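Local atomic coordinates of protein PTHB1 (Homo sapiens, PDB entry 4YD8), a protein that serves as a subunit of the BBSome, a coat complex thought to sort specific membrane proteins to primary cilia and required for ciliogenesis. Residues A[196-201]-A[262-267]; A[241-246]-A[279-284]. All blocks are in the same frame, centred on the assembly; numbering follows the deposited sequence. Where two conformers were deposited one is given.

Contact 1 of 2, residues A[196-201]-A[262-267]; sequences SFLTVS and SSVFVL
Leu198 faces Val264 and Val200 faces Val266 across two strands that run in the same direction without pairing. The CA atoms of Leu198 and Val264 are 8.6 Å apart and those of Val200 and Val266 8.9 Å, too far for a shared ladder, and the near-constant gap shows that the backbones stay alongside each other. This is the face-to-face packing of neighbouring blades in a seven-bladed beta-propeller: 196-200 and 263-268 are each the second strand of a four-stranded antiparallel sheet. Backbone hydrogen bonds instead stay inside each blade, as between Leu198 and Ala189 and between Val264 and Leu275. All four touching residues are buried, and their contact is wholly apolar. Leu198 has CG anti to its carbonyl carbon (chi1 -79°), and its CD2 methyl reaches across to meet the end of Val264 tip to tip. Strand 249-255 of the blade that carries 263-268 adds to this layer, with Ile254 touching Leu198 and Ala249 and Ile252 touching Val200. On its other face, that same blade sends Phe265 and Leu267 to strand 291-298. Val200 CG2 and Val266 CG1 meet more loosely, at 4.5 Å. At Val264 the packing is tight: Leu198 CD2 is 3.4 Å from Val264 CG1, closer than usual van der Waals contact, and 3.5 Å from Val264 CG2, so one methyl sits against both prongs of the valine fork.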
# COMPACT_ATOMS: atom_id res chain seq x y z
N SER A 196 7.26 -13.99 -7.90
CA SER A 196 6.25 -14.81 -7.24
C SER A 196 5.18 -13.97 -6.55
O SER A 196 5.40 -12.80 -6.22
CB SER A 196 6.89 -15.74 -6.20
OG SER A 196 7.86 -16.58 -6.79
N PHE A 197 4.02 -14.59 -6.33
CA PHE A 197 2.96 -13.99 -5.54
C PHE A 197 2.98 -14.57 -4.13
O PHE A 197 3.10 -15.78 -3.95
CB PHE A 197 1.58 -14.25 -6.16
CG PHE A 197 1.39 -13.58 -7.49
CD1 PHE A 197 1.28 -12.20 -7.58
CD2 PHE A 197 1.32 -14.33 -8.65
CE1 PHE A 197 1.10 -11.59 -8.81
CE2 PHE A 197 1.14 -13.71 -9.89
CZ PHE A 197 1.04 -12.34 -9.96
N LEU A 198 2.86 -13.70 -3.14
CA LEU A 198 2.85 -14.14 -1.75
C LEU A 198 1.49 -13.86 -1.13
O LEU A 198 0.89 -12.80 -1.36
CB LEU A 198 3.97 -13.44 -0.95
CG LEU A 198 5.33 -14.10 -1.21
CD1 LEU A 198 5.95 -13.69 -2.55
CD2 LEU A 198 6.27 -13.86 -0.09
N THR A 199 0.99 -14.81 -0.35
CA THR A 199 -0.21 -14.55 0.41
C THR A 199 -0.13 -15.30 1.74
O THR A 199 0.86 -15.99 1.99
CB THR A 199 -1.48 -14.96 -0.37
OG1 THR A 199 -2.65 -14.49 0.32
CG2 THR A 199 -1.57 -16.49 -0.56
N VAL A 200 -1.12 -15.10 2.60
CA VAL A 200 -1.22 -15.90 3.82
C VAL A 200 -2.62 -16.48 3.92
O VAL A 200 -3.61 -15.75 3.83
CB VAL A 200 -0.93 -15.09 5.08
CG1 VAL A 200 -0.74 -16.04 6.28
CG2 VAL A 200 0.31 -14.18 4.89
N SER A 201 -2.70 -17.79 4.13
CA SER A 201 -3.99 -18.48 4.11
C SER A 201 -4.65 -18.47 5.48
O SER A 201 -4.04 -18.10 6.48
CB SER A 201 -3.81 -19.93 3.66
OG SER A 201 -3.07 -20.65 4.62
N SER A 262 16.44 -8.77 -0.91
CA SER A 262 14.99 -8.65 -0.79
C SER A 262 14.43 -9.28 0.50
O SER A 262 14.97 -10.27 1.01
CB SER A 262 14.32 -9.28 -2.02
OG SER A 262 12.98 -8.87 -2.16
N SER A 263 13.35 -8.69 1.03
CA SER A 263 12.74 -9.21 2.25
C SER A 263 11.22 -9.22 2.17
O SER A 263 10.59 -8.27 1.68
CB SER A 263 13.16 -8.39 3.47
OG SER A 263 14.51 -8.62 3.82
N VAL A 264 10.64 -10.29 2.68
CA VAL A 264 9.20 -10.43 2.79
C VAL A 264 8.76 -10.08 4.20
O VAL A 264 9.06 -10.81 5.13
CB VAL A 264 8.74 -11.87 2.48
CG1 VAL A 264 7.24 -11.98 2.63
CG2 VAL A 264 9.19 -12.27 1.08
N PHE A 265 8.08 -8.95 4.39
CA PHE A 265 7.65 -8.63 5.75
C PHE A 265 6.20 -9.04 5.94
O PHE A 265 5.37 -8.78 5.06
CB PHE A 265 7.83 -7.15 6.04
CG PHE A 265 9.26 -6.77 6.23
CD1 PHE A 265 10.08 -6.52 5.15
CD2 PHE A 265 9.80 -6.69 7.50
CE1 PHE A 265 11.41 -6.17 5.34
CE2 PHE A 265 11.11 -6.33 7.69
CZ PHE A 265 11.92 -6.09 6.61
N VAL A 266 5.92 -9.69 7.07
CA VAL A 266 4.56 -10.09 7.40
C VAL A 266 4.15 -9.49 8.74
O VAL A 266 4.84 -9.64 9.76
CB VAL A 266 4.40 -11.62 7.45
CG1 VAL A 266 2.94 -11.98 7.73
CG2 VAL A 266 4.85 -12.22 6.11
N LEU A 267 3.04 -8.76 8.72
CA LEU A 267 2.45 -8.26 9.95
C LEU A 267 1.39 -9.23 10.44
O LEU A 267 0.31 -9.32 9.86
CB LEU A 267 1.80 -6.89 9.73
CG LEU A 267 1.24 -6.26 11.02
CD1 LEU A 267 2.38 -5.95 12.01
CD2 LEU A 267 0.44 -4.99 10.70

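Contact 2 of 2, residues A[241-246]-A[279-284]; sequences WTLNIG and GQIRFM
Trp241 turns its indole over Gly279 through a chi1 of 56°, which sets CG between the backbone N and the carbonyl carbon. The evidence for a CH-pi contact is direct: Gly279 CA stands 3.3 Å from the centroid of the Trp241 six-membered ring, almost exactly on its normal. A side chain would not fit there, because a CB on Gly279 would come within 2.5 Å of Trp241 CD2, and the positive phi of Gly279 (97°) independently favours glycine. The ring's rotation is also restrained by a weak hydrogen bond from Trp241 NE1 to Asp277 O. Replacing Trp241 with an alanine would probably leave Gly279 CA without its aromatic cover and open a gap between the two segments. Leu243, two residues on, extends CG anti to its backbone N (chi1 177°), and its CD2 comes 3.9 Å from Gly279 O. The same methyl lies 3.7 Å from Ile281 CG1, the two side chains crossing at about a right angle; Ile281 has two conformers, so this crossing is less certain than the tryptophan contact. A water links the backbones, donating to Thr242 O at 3.1 Å and Gly279 O at 2.8 Å. The whole is an inter-blade junction of the beta-propeller, joining the outer strand of one blade to the turn and first residue of the outer strand of the next.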
# COMPACT_ATOMS: atom_id res chain seq x y z
N TRP A 241 6.89 -22.50 -1.95
CA TRP A 241 7.22 -22.79 -0.56
C TRP A 241 6.12 -22.29 0.36
O TRP A 241 5.30 -21.47 -0.02
CB TRP A 241 8.59 -22.20 -0.16
CG TRP A 241 8.77 -20.70 -0.36
CD1 TRP A 241 9.47 -20.08 -1.36
CD2 TRP A 241 8.29 -19.64 0.49
NE1 TRP A 241 9.44 -18.72 -1.20
CE2 TRP A 241 8.73 -18.42 -0.06
CE3 TRP A 241 7.53 -19.61 1.66
CZ2 TRP A 241 8.42 -17.19 0.50
CZ3 TRP A 241 7.23 -18.38 2.23
CH2 TRP A 241 7.68 -17.18 1.65
N THR A 242 6.12 -22.80 1.59
CA THR A 242 5.14 -22.38 2.57
C THR A 242 5.81 -22.27 3.94
O THR A 242 6.81 -22.93 4.21
CB THR A 242 3.93 -23.37 2.59
OG1 THR A 242 2.85 -22.80 3.34
CG2 THR A 242 4.33 -24.72 3.18
N LEU A 243 5.27 -21.40 4.79
CA LEU A 243 5.79 -21.21 6.15
C LEU A 243 4.61 -21.06 7.10
O LEU A 243 3.79 -20.16 6.94
CB LEU A 243 6.71 -19.98 6.24
CG LEU A 243 7.25 -19.65 7.64
CD1 LEU A 243 8.32 -20.65 8.08
CD2 LEU A 243 7.78 -18.22 7.73
N ASN A 244 4.51 -21.93 8.09
CA ASN A 244 3.47 -21.75 9.08
C ASN A 244 3.90 -20.74 10.12
O ASN A 244 4.88 -20.96 10.82
CB ASN A 244 3.10 -23.06 9.76
CG ASN A 244 1.79 -22.94 10.52
OD1 ASN A 244 1.70 -22.23 11.51
ND2 ASN A 244 0.76 -23.62 10.02
N ILE A 245 3.17 -19.63 10.22
CA ILE A 245 3.51 -18.59 11.18
C ILE A 245 2.63 -18.62 12.43
O ILE A 245 2.79 -17.79 13.33
CB ILE A 245 3.42 -17.19 10.55
CG1 ILE A 245 2.03 -16.97 9.95
CG2 ILE A 245 4.48 -17.04 9.47
CD1 ILE A 245 1.77 -15.52 9.57
N GLY A 246 1.69 -19.55 12.47
CA GLY A 246 0.91 -19.82 13.67
C GLY A 246 -0.07 -18.75 14.11
O GLY A 246 -0.54 -18.78 15.25
N GLY A 279 11.78 -18.08 1.84
CA GLY A 279 10.78 -18.44 2.82
C GLY A 279 11.28 -18.73 4.22
O GLY A 279 10.49 -19.03 5.10
N GLN A 280 12.59 -18.65 4.44
CA GLN A 280 13.11 -18.89 5.79
C GLN A 280 12.96 -17.62 6.60
O GLN A 280 13.07 -16.53 6.08
CB GLN A 280 14.58 -19.32 5.78
CG GLN A 280 14.90 -20.59 5.02
CD GLN A 280 16.40 -20.84 4.98
OE1 GLN A 280 17.14 -20.16 4.25
NE2 GLN A 280 16.86 -21.80 5.76
N ILE A 281 12.70 -17.76 7.88
CA ILE A 281 12.63 -16.57 8.71
C ILE A 281 14.01 -15.95 8.86
O ILE A 281 14.98 -16.64 9.17
CB ILE A 281 12.06 -16.88 10.10
CG1 ILE A 281 10.65 -17.47 9.97
CG2 ILE A 281 11.99 -15.61 10.90
CD1 ILE A 281 10.11 -18.00 11.29
N ARG A 282 14.10 -14.64 8.61
CA ARG A 282 15.33 -13.91 8.85
C ARG A 282 15.33 -13.37 10.29
O ARG A 282 16.30 -13.53 11.02
CB ARG A 282 15.50 -12.77 7.83
CG ARG A 282 16.88 -12.10 7.85
CD ARG A 282 16.97 -10.92 6.88
NE ARG A 282 17.26 -11.31 5.50
CZ ARG A 282 16.42 -11.15 4.48
NH1 ARG A 282 15.23 -10.62 4.68
NH2 ARG A 282 16.77 -11.53 3.26
N PHE A 283 14.23 -12.73 10.67
CA PHE A 283 14.02 -12.42 12.09
C PHE A 283 12.53 -12.29 12.38
O PHE A 283 11.71 -12.15 11.47
CB PHE A 283 14.80 -11.15 12.54
CG PHE A 283 14.31 -9.85 11.92
CD1 PHE A 283 13.10 -9.29 12.30
CD2 PHE A 283 15.10 -9.17 11.01
CE1 PHE A 283 12.66 -8.09 11.74
CE2 PHE A 283 14.67 -7.98 10.45
CZ PHE A 283 13.45 -7.44 10.82
N MSE A 284 12.18 -12.35 13.66
CA MSE A 284 10.80 -12.13 14.05
C MSE A 284 10.77 -11.50 15.43
O MSE A 284 11.73 -11.60 16.20
CB MSE A 284 10.00 -13.44 14.03
CG MSE A 284 10.35 -14.36 15.17
SE MSE A 284 9.30 -16.03 15.12
CE MSE A 284 7.60 -15.27 15.64
O HOH W 1 9.56 -21.62 4.89

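In the fold
Both contacts join the same two propeller blades, and their segments interleave along the chain in the order 196-201, 241-246, 262-267, 279-284. Each blade therefore gives its second strand to contact 1 and its fourth strand, with the turn before it in the case of 279-284, to contact 2. Contact 1 is centred about 13 Å from the centre of the chain and contact 2 about 22 Å, with about 9 Å between the two centres; contact 1 is buried, and contact 2, farther out, only partly so. They merge where Leu198 CD2 lies 4.0 Å from Trp241 CH2, and Phe265 CE2 lies 4.1 Å from Phe283 CZ. The two form one continuous inter-blade seam.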